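Local coordinates for protein (aminopeptidase) (PDB 1B65) that releases amino-terminal L-residues from peptides and also acts as a D-alanyl esterase and amidase, using a variant of the Ntn hydrolase fold, at residues K9-D14 and P25-T30; L17-V22 and S331-V336; Q40-N45 and E160-K165; I62-Q67 and I293-A298. All blocks are in the same frame, centred on the assembly; numbering follows the deposited sequence.

Contact 1. Residues K9-D14 and P25-T30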
loop_
_atom_site.group_PDB
_atom_site.type_symbol
_atom_site.label_atom_id
_atom_site.label_comp_id
_atom_site.label_asym_id
_atom_site.label_seq_id
_atom_site.Cartn_x
_atom_site.Cartn_y
_atom_site.Cartn_z
ATOM N N LYS A 9 -32.587 20.600 20.550
ATOM C CA LYS A 9 -31.127 20.607 20.274
ATOM C C LYS A 9 -30.885 21.190 18.881
ATOM O O LYS A 9 -31.092 20.550 17.859
ATOM C CB LYS A 9 -30.467 19.232 20.372
ATOM C CG LYS A 9 -29.896 18.839 21.725
ATOM C CD LYS A 9 -28.439 18.395 21.647
ATOM C CE LYS A 9 -28.096 17.278 22.616
ATOM N NZ LYS A 9 -27.455 17.803 23.853
ATOM N N PRO A 10 -30.427 22.428 18.857
ATOM C CA PRO A 10 -29.956 23.029 17.614
ATOM C C PRO A 10 -28.751 22.192 17.150
ATOM O O PRO A 10 -28.010 21.673 17.986
ATOM C CB PRO A 10 -29.419 24.390 18.015
ATOM C CG PRO A 10 -29.070 24.245 19.459
ATOM C CD PRO A 10 -30.095 23.286 20.014
ATOM N N ARG A 11 -28.546 22.146 15.846
ATOM C CA ARG A 11 -27.323 21.525 15.294
ATOM C C ARG A 11 -26.477 22.677 14.802
ATOM O O ARG A 11 -26.913 23.850 14.933
ATOM C CB ARG A 11 -27.693 20.525 14.192
ATOM C CG ARG A 11 -28.521 19.359 14.734
ATOM C CD ARG A 11 -28.945 18.462 13.559
ATOM N NE ARG A 11 -27.808 17.578 13.205
ATOM C CZ ARG A 11 -27.888 16.821 12.082
ATOM N NH1 ARG A 11 -28.956 16.899 11.316
ATOM N NH2 ARG A 11 -26.876 16.019 11.801
ATOM N N ALA A 12 -25.299 22.467 14.194
ATOM C CA ALA A 12 -24.451 23.585 13.831
ATOM C C ALA A 12 -25.155 24.565 12.903
ATOM O O ALA A 12 -25.000 25.764 13.100
ATOM C CB ALA A 12 -23.135 23.185 13.162
ATOM N N ARG A 13 -25.891 24.097 11.882
ATOM C CA ARG A 13 -26.537 25.036 10.969
ATOM C C ARG A 13 -27.520 25.928 11.724
ATOM O O ARG A 13 -27.711 27.079 11.336
ATOM C CB ARG A 13 -27.318 24.345 9.847
ATOM C CG ARG A 13 -26.344 23.777 8.817
ATOM C CD ARG A 13 -27.141 22.998 7.743
ATOM N NE ARG A 13 -26.151 22.330 6.892
ATOM C CZ ARG A 13 -25.970 22.584 5.621
ATOM N NH1 ARG A 13 -26.753 23.476 5.011
ATOM N NH2 ARG A 13 -25.047 21.914 4.949
ATOM N N ASP A 14 -28.187 25.405 12.732
ATOM C CA ASP A 14 -29.135 26.171 13.531
ATOM C C ASP A 14 -28.518 27.350 14.252
ATOM O O ASP A 14 -29.237 28.307 14.580
ATOM C CB ASP A 14 -29.751 25.224 14.575
ATOM C CG ASP A 14 -30.543 24.135 13.876
ATOM O OD1 ASP A 14 -31.366 24.521 13.016
ATOM O OD2 ASP A 14 -30.355 22.938 14.155
ATOM N N PRO A 25 -32.555 14.754 3.619
ATOM C CA PRO A 25 -33.666 15.117 4.482
ATOM C C PRO A 25 -33.341 15.295 5.932
ATOM O O PRO A 25 -33.805 16.252 6.576
ATOM C CB PRO A 25 -34.673 13.991 4.266
ATOM C CG PRO A 25 -34.398 13.525 2.876
ATOM C CD PRO A 25 -32.900 13.651 2.671
ATOM N N TYR A 26 -32.502 14.408 6.505
ATOM C CA TYR A 26 -32.174 14.481 7.914
ATOM C C TYR A 26 -30.780 15.045 8.151
ATOM O O TYR A 26 -30.378 15.096 9.307
ATOM C CB TYR A 26 -32.272 13.071 8.577
ATOM C CG TYR A 26 -33.716 12.603 8.549
ATOM C CD1 TYR A 26 -34.660 13.257 9.349
ATOM C CD2 TYR A 26 -34.148 11.589 7.707
ATOM C CE1 TYR A 26 -35.986 12.860 9.335
ATOM C CE2 TYR A 26 -35.476 11.176 7.705
ATOM C CZ TYR A 26 -36.381 11.835 8.502
ATOM O OH TYR A 26 -37.724 11.464 8.519
ATOM N N ASN A 27 -30.040 15.354 7.090
ATOM C CA ASN A 27 -28.670 15.843 7.210
ATOM C C ASN A 27 -27.874 14.837 8.070
ATOM O O ASN A 27 -27.258 15.148 9.092
ATOM C CB ASN A 27 -28.545 17.254 7.795
ATOM C CG ASN A 27 -27.110 17.779 7.720
ATOM O OD1 ASN A 27 -26.257 17.342 6.948
ATOM N ND2 ASN A 27 -26.833 18.812 8.505
ATOM N N ALA A 28 -27.971 13.580 7.619
ATOM C CA ALA A 28 -27.335 12.486 8.353
ATOM C C ALA A 28 -27.002 11.322 7.451
ATOM O O ALA A 28 -27.557 11.214 6.364
ATOM C CB ALA A 28 -28.292 11.926 9.420
ATOM N N ILE A 29 -26.189 10.381 7.995
ATOM C CA ILE A 29 -25.817 9.230 7.154
ATOM C C ILE A 29 -26.969 8.336 6.756
ATOM O O ILE A 29 -26.963 7.656 5.713
ATOM C CB ILE A 29 -24.678 8.449 7.883
ATOM C CG1 ILE A 29 -24.065 7.485 6.845
ATOM C CG2 ILE A 29 -25.233 7.706 9.081
ATOM C CD1 ILE A 29 -22.733 6.869 7.285
ATOM N N THR A 30 -28.096 8.367 7.482
ATOM C CA THR A 30 -29.307 7.635 7.102
ATOM C C THR A 30 -30.002 8.247 5.892
ATOM O O THR A 30 -30.925 7.616 5.380
ATOM C CB THR A 30 -30.314 7.607 8.274
ATOM O OG1 THR A 30 -30.477 8.966 8.682
ATOM C CG2 THR A 30 -29.740 6.746 9.396
#
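Arg11 and Asn27 meet where the amino-terminal arm folds back beside the loop that leads into strand 36-43 of this Ntn-hydrolase variant, and the contact illustrates how a single guanidinium can pin two loops by gripping successive carbonyls. The arginine reaches out with its chain bent at the third torsion (81°), which turns the two terminal nitrogens toward the backbone of Tyr26 and Asn27. Arg11 NH2 makes the shorter and straighter bond, 2.9 Å from Asn27 O, with the oxygen close to the guanidinium plane. Arg11 NH1 donates to Tyr26 O at 3.1 Å, again near the edge of the group although tilted somewhat from its plane, and a longer, weak bond from NH1 also reaches Asn27 O. Two carbonyls thus hold the end of the arginine, while its NE is engaged by Glu177 in a salt bridge.

The side chain of Asn27 comes in differently. Its CB lies 3.6 Å from Arg11 NH1, and its ND2 stands over one face of that guanidinium. The same ND2 approaches Arg13 NE to 3.9 Å, with the amide and the Arg13 guanidinium turned 84° apart, nearly perpendicular. Asn27 ND2 and Arg13 NE are both tied to Glu334 OE2, so one carboxylate oxygen accounts for two neighbouring donors. Asn27 OD1 is held by the backbone N of Ser199, and Arg13 also bonds to the carbonyl of Thr20. Within the arm itself, Asp14 OD2 accepts the backbone N-H of Arg11 at 2.6 Å in an almost straight bond, 171° at the hydrogen, through the lone pair directed away from OD1.

Contact 2. Residues L17-V22 and S331-V336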
loop_
_atom_site.group_PDB
_atom_site.type_symbol
_atom_site.label_atom_id
_atom_site.label_comp_id
_atom_site.label_asym_id
_atom_site.label_seq_id
_atom_site.Cartn_x
_atom_site.Cartn_y
_atom_site.Cartn_z
ATOM N N LEU A 17 -23.805 28.782 11.809
ATOM C CA LEU A 17 -22.473 28.502 11.226
ATOM C C LEU A 17 -22.677 28.390 9.723
ATOM O O LEU A 17 -23.723 27.874 9.283
ATOM C CB LEU A 17 -21.840 27.247 11.812
ATOM C CG LEU A 17 -21.020 27.467 13.087
ATOM C CD1 LEU A 17 -21.886 28.022 14.207
ATOM C CD2 LEU A 17 -20.404 26.152 13.539
ATOM N N PRO A 18 -21.758 28.915 8.933
ATOM C CA PRO A 18 -21.892 29.023 7.502
ATOM C C PRO A 18 -21.637 27.767 6.696
ATOM O O PRO A 18 -20.784 27.773 5.817
ATOM C CB PRO A 18 -20.867 30.099 7.099
ATOM C CG PRO A 18 -19.827 30.011 8.162
ATOM C CD PRO A 18 -20.512 29.557 9.424
ATOM N N PHE A 19 -22.399 26.713 6.948
ATOM C CA PHE A 19 -22.225 25.518 6.163
ATOM C C PHE A 19 -22.861 25.574 4.784
ATOM O O PHE A 19 -23.875 26.032 4.351
ATOM C CB PHE A 19 -22.744 24.280 6.906
ATOM C CG PHE A 19 -21.709 23.866 7.922
ATOM C CD1 PHE A 19 -20.510 23.300 7.515
ATOM C CD2 PHE A 19 -21.912 24.069 9.272
ATOM C CE1 PHE A 19 -19.539 22.930 8.433
ATOM C CE2 PHE A 19 -20.969 23.682 10.193
ATOM C CZ PHE A 19 -19.762 23.121 9.797
ATOM N N THR A 20 -22.178 24.976 3.878
ATOM C CA THR A 20 -21.874 24.217 2.766
ATOM C C THR A 20 -23.108 23.464 2.265
ATOM O O THR A 20 -23.718 22.672 2.972
ATOM C CB THR A 20 -20.844 23.163 3.306
ATOM O OG1 THR A 20 -21.277 22.874 4.650
ATOM C CG2 THR A 20 -19.440 23.683 3.433
ATOM N N GLY A 21 -23.646 23.737 1.105
ATOM C CA GLY A 21 -24.618 23.034 0.359
ATOM C C GLY A 21 -25.883 22.384 0.868
ATOM O O GLY A 21 -26.222 22.253 2.059
ATOM N N VAL A 22 -26.545 21.722 -0.089
ATOM C CA VAL A 22 -27.826 21.053 0.162
ATOM C C VAL A 22 -27.619 19.697 0.813
ATOM O O VAL A 22 -26.809 18.896 0.351
ATOM C CB VAL A 22 -28.523 20.892 -1.212
ATOM C CG1 VAL A 22 -29.829 20.122 -1.049
ATOM C CG2 VAL A 22 -28.765 22.317 -1.705
ATOM N N SER A 331 -18.990 17.266 4.142
ATOM C CA SER A 331 -19.799 16.476 5.077
ATOM C C SER A 331 -18.972 16.042 6.265
ATOM O O SER A 331 -19.509 15.973 7.360
ATOM C CB SER A 331 -20.523 15.351 4.300
ATOM O OG SER A 331 -19.592 14.321 4.065
ATOM N N VAL A 332 -17.677 15.731 6.069
ATOM C CA VAL A 332 -16.863 15.349 7.229
ATOM C C VAL A 332 -16.682 16.550 8.149
ATOM O O VAL A 332 -16.832 16.384 9.353
ATOM C CB VAL A 332 -15.485 14.809 6.790
ATOM C CG1 VAL A 332 -14.578 14.603 8.003
ATOM C CG2 VAL A 332 -15.714 13.466 6.082
ATOM N N GLU A 333 -16.374 17.731 7.604
ATOM C CA GLU A 333 -16.223 18.903 8.443
ATOM C C GLU A 333 -17.513 19.210 9.213
ATOM O O GLU A 333 -17.437 19.442 10.425
ATOM C CB GLU A 333 -15.892 20.136 7.604
ATOM C CG GLU A 333 -15.707 21.391 8.441
ATOM C CD GLU A 333 -15.474 22.620 7.578
ATOM O OE1 GLU A 333 -15.701 22.545 6.371
ATOM O OE2 GLU A 333 -15.051 23.667 8.089
ATOM N N GLU A 334 -18.676 19.169 8.525
ATOM C CA GLU A 334 -19.905 19.421 9.288
ATOM C C GLU A 334 -20.229 18.348 10.307
ATOM O O GLU A 334 -20.713 18.663 11.425
ATOM C CB GLU A 334 -21.071 19.649 8.304
ATOM C CG GLU A 334 -22.390 19.941 9.083
ATOM C CD GLU A 334 -23.463 20.407 8.113
ATOM O OE1 GLU A 334 -23.296 20.477 6.892
ATOM O OE2 GLU A 334 -24.570 20.781 8.588
ATOM N N ALA A 335 -19.931 17.079 10.110
ATOM C CA ALA A 335 -20.157 16.002 11.052
ATOM C C ALA A 335 -19.306 16.222 12.310
ATOM O O ALA A 335 -19.810 16.085 13.420
ATOM C CB ALA A 335 -19.850 14.647 10.376
ATOM N N VAL A 336 -18.040 16.645 12.138
ATOM C CA VAL A 336 -17.203 16.950 13.294
ATOM C C VAL A 336 -17.777 18.124 14.108
ATOM O O VAL A 336 -17.900 18.035 15.342
ATOM C CB VAL A 336 -15.770 17.254 12.859
ATOM C CG1 VAL A 336 -14.922 17.809 14.007
ATOM C CG2 VAL A 336 -15.057 15.964 12.357
#
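Phe19 and Glu334 have the nearest CA atoms of the two segments, 7.2 Å apart, where the amino-terminal arm passes one turn and a half of the long helix 322-342. The arm is irregular, with an inverse gamma turn centred on Pro18, whereas residues 331-336 keep the usual helical bonds, as in Ala335 N to Ser331 O at 3.0 Å. The principle at work is that a segment without regular structure can be held to a helix by its side chains; the grip here comes chiefly from the ring of Phe19.

Glu334 leaves the helix with CG anti to the backbone N (chi1 -179°) and runs extended over one face of the Phe19 ring. Its CB makes a CH-pi contact, 3.9 Å from the ring centroid and offset toward the rim near CE1. Further out, Glu334 CD reaches 3.9 Å from Phe19 CG, and the carboxylate lies stacked over that side of the ring, the two planes only 10° apart. Glu333 comes instead to the edge, its CG 4.1 Å from Phe19 CE1. Thr20 passes alongside the end of Glu334 in the opposite direction, with Thr20 OG1 3.9 Å from Glu334 OE1.

The carboxylates turn to other partners: Glu333 OE1 to Arg279 and Glu334 OE1 to Arg200, while Glu334 OE2 serves the donors of the arm. Phe19 therefore packs on the aliphatic part and the flat face of Glu334, and the oxygens are bonded by other residues. With two arginines and an amide around it, this buried carboxylate would be expected to remain ionised, its negative charge balanced locally.

Contact 3. Residues Q40-N45 and E160-K165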
loop_
_atom_site.group_PDB
_atom_site.type_symbol
_atom_site.label_atom_id
_atom_site.label_comp_id
_atom_site.label_asym_id
_atom_site.label_seq_id
_atom_site.Cartn_x
_atom_site.Cartn_y
_atom_site.Cartn_z
ATOM N N GLN A 40 -25.989 2.168 21.538
ATOM C CA GLN A 40 -26.150 1.724 22.922
ATOM C C GLN A 40 -25.299 2.708 23.726
ATOM O O GLN A 40 -24.108 2.860 23.392
ATOM C CB GLN A 40 -25.828 0.267 23.194
ATOM C CG GLN A 40 -25.626 -0.032 24.682
ATOM C CD GLN A 40 -26.951 -0.032 25.414
ATOM O OE1 GLN A 40 -27.910 0.653 25.062
ATOM N NE2 GLN A 40 -27.009 -0.815 26.490
ATOM N N THR A 41 -25.872 3.404 24.703
ATOM C CA THR A 41 -25.091 4.433 25.417
ATOM C C THR A 41 -25.028 4.113 26.894
ATOM O O THR A 41 -26.093 3.933 27.515
ATOM C CB THR A 41 -25.793 5.785 25.175
ATOM O OG1 THR A 41 -25.787 6.069 23.752
ATOM C CG2 THR A 41 -25.106 6.936 25.924
ATOM N N ILE A 42 -23.830 4.096 27.457
ATOM C CA ILE A 42 -23.658 3.773 28.876
ATOM C C ILE A 42 -23.138 4.998 29.591
ATOM O O ILE A 42 -22.028 5.452 29.272
ATOM C CB ILE A 42 -22.670 2.592 29.050
ATOM C CG1 ILE A 42 -23.190 1.349 28.316
ATOM C CG2 ILE A 42 -22.458 2.305 30.535
ATOM C CD1 ILE A 42 -22.142 0.264 28.085
ATOM N N ILE A 43 -23.955 5.665 30.428
ATOM C CA ILE A 43 -23.440 6.841 31.124
ATOM C C ILE A 43 -23.644 6.600 32.623
ATOM O O ILE A 43 -24.809 6.636 33.043
ATOM C CB ILE A 43 -24.171 8.142 30.743
ATOM C CG1 ILE A 43 -23.832 8.469 29.282
ATOM C CG2 ILE A 43 -23.679 9.306 31.614
ATOM C CD1 ILE A 43 -24.433 9.727 28.708
ATOM N N GLU A 44 -22.594 6.315 33.369
ATOM C CA GLU A 44 -22.695 6.070 34.801
ATOM C C GLU A 44 -21.802 7.094 35.475
ATOM O O GLU A 44 -20.901 7.616 34.812
ATOM C CB GLU A 44 -22.259 4.652 35.201
ATOM C CG GLU A 44 -23.209 3.636 34.619
ATOM C CD GLU A 44 -22.829 2.190 34.697
ATOM O OE1 GLU A 44 -21.829 1.853 35.366
ATOM O OE2 GLU A 44 -23.555 1.401 34.064
ATOM N N ASN A 45 -22.111 7.491 36.715
ATOM C CA ASN A 45 -21.306 8.537 37.324
ATOM C C ASN A 45 -20.781 8.079 38.694
ATOM O O ASN A 45 -20.293 8.909 39.438
ATOM C CB ASN A 45 -22.098 9.850 37.420
ATOM C CG ASN A 45 -22.068 10.564 36.068
ATOM O OD1 ASN A 45 -21.021 11.060 35.641
ATOM N ND2 ASN A 45 -23.195 10.583 35.376
ATOM N N GLU A 160 -21.466 -8.172 25.699
ATOM C CA GLU A 160 -22.116 -8.667 24.483
ATOM C C GLU A 160 -23.519 -8.100 24.309
ATOM O O GLU A 160 -23.953 -7.748 23.209
ATOM C CB GLU A 160 -22.173 -10.195 24.501
ATOM C CG GLU A 160 -22.765 -10.745 23.221
ATOM C CD GLU A 160 -22.655 -12.246 23.068
ATOM O OE1 GLU A 160 -22.176 -12.958 23.961
ATOM O OE2 GLU A 160 -23.089 -12.704 21.993
ATOM N N ALA A 161 -24.272 -8.036 25.419
ATOM C CA ALA A 161 -25.626 -7.526 25.370
ATOM C C ALA A 161 -25.627 -6.058 24.948
ATOM O O ALA A 161 -26.532 -5.698 24.201
ATOM C CB ALA A 161 -26.308 -7.704 26.734
ATOM N N ASP A 162 -24.643 -5.274 25.362
ATOM C CA ASP A 162 -24.616 -3.852 24.943
ATOM C C ASP A 162 -24.429 -3.759 23.427
ATOM O O ASP A 162 -25.017 -2.889 22.758
ATOM C CB ASP A 162 -23.453 -3.126 25.623
ATOM C CG ASP A 162 -23.668 -2.921 27.109
ATOM O OD1 ASP A 162 -24.796 -2.522 27.480
ATOM O OD2 ASP A 162 -22.716 -3.170 27.874
ATOM N N VAL A 163 -23.538 -4.622 22.884
ATOM C CA VAL A 163 -23.392 -4.507 21.429
ATOM C C VAL A 163 -24.588 -5.025 20.671
ATOM O O VAL A 163 -25.006 -4.356 19.708
ATOM C CB VAL A 163 -22.001 -4.857 20.876
ATOM C CG1 VAL A 163 -21.013 -5.274 21.913
ATOM C CG2 VAL A 163 -22.029 -5.548 19.533
ATOM N N ARG A 164 -25.262 -6.093 21.119
ATOM C CA ARG A 164 -26.442 -6.586 20.466
ATOM C C ARG A 164 -27.567 -5.538 20.509
ATOM O O ARG A 164 -28.334 -5.449 19.565
ATOM C CB ARG A 164 -27.043 -7.832 21.137
ATOM C CG ARG A 164 -26.309 -9.119 20.831
ATOM C CD ARG A 164 -27.281 -10.272 21.180
ATOM N NE ARG A 164 -27.030 -11.392 20.354
ATOM C CZ ARG A 164 -27.503 -12.210 19.473
ATOM N NH1 ARG A 164 -28.743 -12.192 18.995
ATOM N NH2 ARG A 164 -26.626 -13.127 19.081
ATOM N N LYS A 165 -27.680 -4.821 21.614
ATOM C CA LYS A 165 -28.666 -3.757 21.718
ATOM C C LYS A 165 -28.454 -2.684 20.653
ATOM O O LYS A 165 -29.423 -2.256 20.011
ATOM C CB LYS A 165 -28.610 -3.122 23.110
ATOM C CG LYS A 165 -29.986 -2.555 23.457
ATOM C CD LYS A 165 -29.911 -1.043 23.543
ATOM C CE LYS A 165 -30.724 -0.554 24.753
ATOM N NZ LYS A 165 -32.080 -0.169 24.230
#
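Strand 40-43 and helix 160-165 are inclined at 133° between their N-to-C directions, nearer antiparallel than parallel, with the axes approaching to 8.2 Å. Alternation along the strand decides what meets the helix: Gln40 and Ile42 point toward it, while Thr41 faces the other way and bonds to the backbone of Gly181.

Gln40 folds at its second torsion (74°), which brings the amide back toward Asp162. Gln40 NE2 donates to Asp162 OD1 at 3.0 Å in a nearly straight bond; the oxygen lies in the amide plane and is met on its anti side, about 20° out of the carboxylate plane. The aliphatic part of Gln40 rests on the helix backbone, CB lying 3.3 Å from Asp162 O. The other carboxylate oxygen, OD2, accepts the backbone N-H of Thr159 just ahead of the helix, so one aspartate serves both the first turn and the strand. Ile42 crosses it at about a right angle, Ile42 CD1 3.5 Å from Asp162 OD2. Lys165 crosses the Gln40 side chain on a bent chain, although the apparent closeness of its CD to OE1 is doubtful.

Helix 160-168 also leans on helix 111-125 through Val163; such helix packing beside a sheet fits the layered alpha-beta-beta-alpha architecture of Ntn hydrolases.

Contact 4. Residues I62-Q67 and I293-A298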
loop_
_atom_site.group_PDB
_atom_site.type_symbol
_atom_site.label_atom_id
_atom_site.label_comp_id
_atom_site.label_asym_id
_atom_site.label_seq_id
_atom_site.Cartn_x
_atom_site.Cartn_y
_atom_site.Cartn_z
ATOM N N ILE A 62 -23.661 0.813 12.292
ATOM C CA ILE A 62 -24.192 1.359 11.034
ATOM C C ILE A 62 -24.445 0.148 10.135
ATOM O O ILE A 62 -23.486 -0.554 9.777
ATOM C CB ILE A 62 -23.112 2.278 10.417
ATOM C CG1 ILE A 62 -22.797 3.424 11.397
ATOM C CG2 ILE A 62 -23.632 2.819 9.079
ATOM C CD1 ILE A 62 -21.380 3.927 11.271
ATOM N N LEU A 63 -25.657 -0.078 9.685
ATOM C CA LEU A 63 -25.916 -1.270 8.858
ATOM C C LEU A 63 -26.471 -0.891 7.502
ATOM O O LEU A 63 -27.562 -0.323 7.429
ATOM C CB LEU A 63 -27.000 -2.079 9.566
ATOM C CG LEU A 63 -27.089 -3.581 9.583
ATOM C CD1 LEU A 63 -28.541 -4.094 9.577
ATOM C CD2 LEU A 63 -26.188 -4.338 8.620
ATOM N N PRO A 64 -25.752 -1.191 6.444
ATOM C CA PRO A 64 -26.221 -0.933 5.076
ATOM C C PRO A 64 -27.282 -1.955 4.681
ATOM O O PRO A 64 -27.303 -3.059 5.239
ATOM C CB PRO A 64 -24.981 -1.122 4.230
ATOM C CG PRO A 64 -23.822 -1.256 5.163
ATOM C CD PRO A 64 -24.378 -1.784 6.476
ATOM N N HIS A 65 -28.202 -1.644 3.776
ATOM C CA HIS A 65 -29.242 -2.545 3.296
ATOM C C HIS A 65 -29.933 -3.231 4.456
ATOM O O HIS A 65 -30.115 -4.450 4.499
ATOM C CB HIS A 65 -28.628 -3.598 2.356
ATOM C CG HIS A 65 -28.053 -2.987 1.116
ATOM N ND1 HIS A 65 -28.798 -2.216 0.244
ATOM C CD2 HIS A 65 -26.801 -3.084 0.591
ATOM C CE1 HIS A 65 -28.017 -1.857 -0.772
ATOM N NE2 HIS A 65 -26.822 -2.352 -0.576
ATOM N N MET A 66 -30.418 -2.436 5.429
ATOM C CA MET A 66 -30.923 -3.044 6.658
ATOM C C MET A 66 -32.168 -3.878 6.473
ATOM O O MET A 66 -32.453 -4.760 7.290
ATOM C CB MET A 66 -31.031 -1.984 7.773
ATOM C CG MET A 66 -32.117 -1.018 7.464
ATOM S SD MET A 66 -32.269 0.241 8.796
ATOM C CE MET A 66 -32.518 1.618 7.676
ATOM N N GLN A 67 -32.868 -3.707 5.370
ATOM C CA GLN A 67 -34.052 -4.494 5.080
ATOM C C GLN A 67 -33.778 -5.890 4.524
ATOM O O GLN A 67 -34.709 -6.717 4.587
ATOM C CB GLN A 67 -34.878 -3.751 4.011
ATOM C CG GLN A 67 -34.582 -4.027 2.572
ATOM C CD GLN A 67 -33.478 -3.273 1.897
ATOM O OE1 GLN A 67 -32.679 -2.548 2.508
ATOM N NE2 GLN A 67 -33.326 -3.348 0.585
ATOM N N ILE A 293 -13.359 4.969 6.304
ATOM C CA ILE A 293 -13.857 3.888 5.441
ATOM C C ILE A 293 -14.974 4.491 4.602
ATOM O O ILE A 293 -15.728 5.297 5.151
ATOM C CB ILE A 293 -14.310 2.668 6.248
ATOM C CG1 ILE A 293 -14.836 1.604 5.280
ATOM C CG2 ILE A 293 -15.299 3.041 7.356
ATOM C CD1 ILE A 293 -15.112 0.276 6.027
ATOM N N ALA A 294 -15.027 4.155 3.334
ATOM C CA ALA A 294 -16.107 4.706 2.484
ATOM C C ALA A 294 -16.781 3.500 1.811
ATOM O O ALA A 294 -16.057 2.588 1.419
ATOM C CB ALA A 294 -15.497 5.601 1.423
ATOM N N PHE A 295 -18.095 3.434 1.705
ATOM C CA PHE A 295 -18.738 2.310 1.015
ATOM C C PHE A 295 -19.878 2.840 0.148
ATOM O O PHE A 295 -20.389 3.957 0.359
ATOM C CB PHE A 295 -19.216 1.253 1.978
ATOM C CG PHE A 295 -20.306 1.649 2.953
ATOM C CD1 PHE A 295 -21.648 1.524 2.651
ATOM C CD2 PHE A 295 -19.940 2.117 4.200
ATOM C CE1 PHE A 295 -22.615 1.870 3.575
ATOM C CE2 PHE A 295 -20.891 2.458 5.143
ATOM C CZ PHE A 295 -22.235 2.329 4.838
ATOM N N SER A 296 -20.238 2.048 -0.852
ATOM C CA SER A 296 -21.368 2.429 -1.714
ATOM C C SER A 296 -22.463 1.373 -1.547
ATOM O O SER A 296 -22.193 0.187 -1.349
ATOM C CB SER A 296 -20.854 2.447 -3.168
ATOM O OG SER A 296 -21.972 2.454 -4.069
ATOM N N THR A 297 -23.704 1.815 -1.648
ATOM C CA THR A 297 -24.872 0.914 -1.497
ATOM C C THR A 297 -25.385 0.606 -2.895
ATOM O O THR A 297 -26.394 -0.077 -3.005
ATOM C CB THR A 297 -25.601 2.001 -0.674
ATOM O OG1 THR A 297 -25.702 1.805 0.734
ATOM C CG2 THR A 297 -26.498 2.824 -1.463
ATOM N N ALA A 298 -24.715 1.089 -3.951
ATOM C CA ALA A 298 -25.100 0.722 -5.325
ATOM C C ALA A 298 -24.699 -0.708 -5.659
ATOM O O ALA A 298 -24.010 -1.386 -4.885
ATOM C CB ALA A 298 -24.445 1.698 -6.317
HETATM O O HOH W 1 -24.650 -2.830 -2.354
HETATM O O HOH W 2 -28.349 0.409 1.948
#
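The interior of an Ntn hydrolase lies between two stacked sheets, and Pro64 and Phe295 join them here: Pro64 lies just past the end of strand 56-63 of the four-stranded sheet, Phe295 on strand 289-296 of the six-stranded one. The two side chains cross at about a right angle, with Pro64 CG 3.7 Å from Phe295 CE1. Ile62 adds a looser touch at the ring's edge, Ile62 CG2 to Phe295 CZ at 4.5 Å. Phe295 has its CG between the backbone N and the carbonyl carbon (chi1 64°); Val74 and Ala76 of strand 74-83 also pack against it.

Beyond the strand ends the contact becomes polar. His65 directs the edge of its imidazole at Thr297, His65 CE1 lying 3.3 Å from Thr297 O. One water, in the plane of that ring, is 2.8 Å from His65 NE2 and donates to Ala298 O at 3.0 Å. A second stands over the imidazole face, accepting from His65 N at 2.8 Å and bonding to Thr297 OG1. Residues 296-298 form an ST turn, Ser296 OG taking the N-H of Ala298 at 3.1 Å. Apolar packing between the sheets thus gives way to water-bridged chemistry, in which water links side-chain and backbone polar groups of the two segments.

From the N terminus, residues 9-14 start contact 1, which closes a short loop at 25-30; because 17-22 leaves that loop to find 331-336, contacts 1 and 2 cross. They also touch, through Arg13, binding the amino-terminal arm to helix 322-342 near the far end of the chain. Contact 2 closes a loop of some 300 residues, and contacts 3 and 4 are both nested inside it. These two cross each other: neighbouring strands 36-43 and 56-63 of one sheet lead respectively to helix 160-168 and to the other sheet. Contacts 2 and 3 lie on opposite sides of the chain's centre, with centres about 29 Å apart.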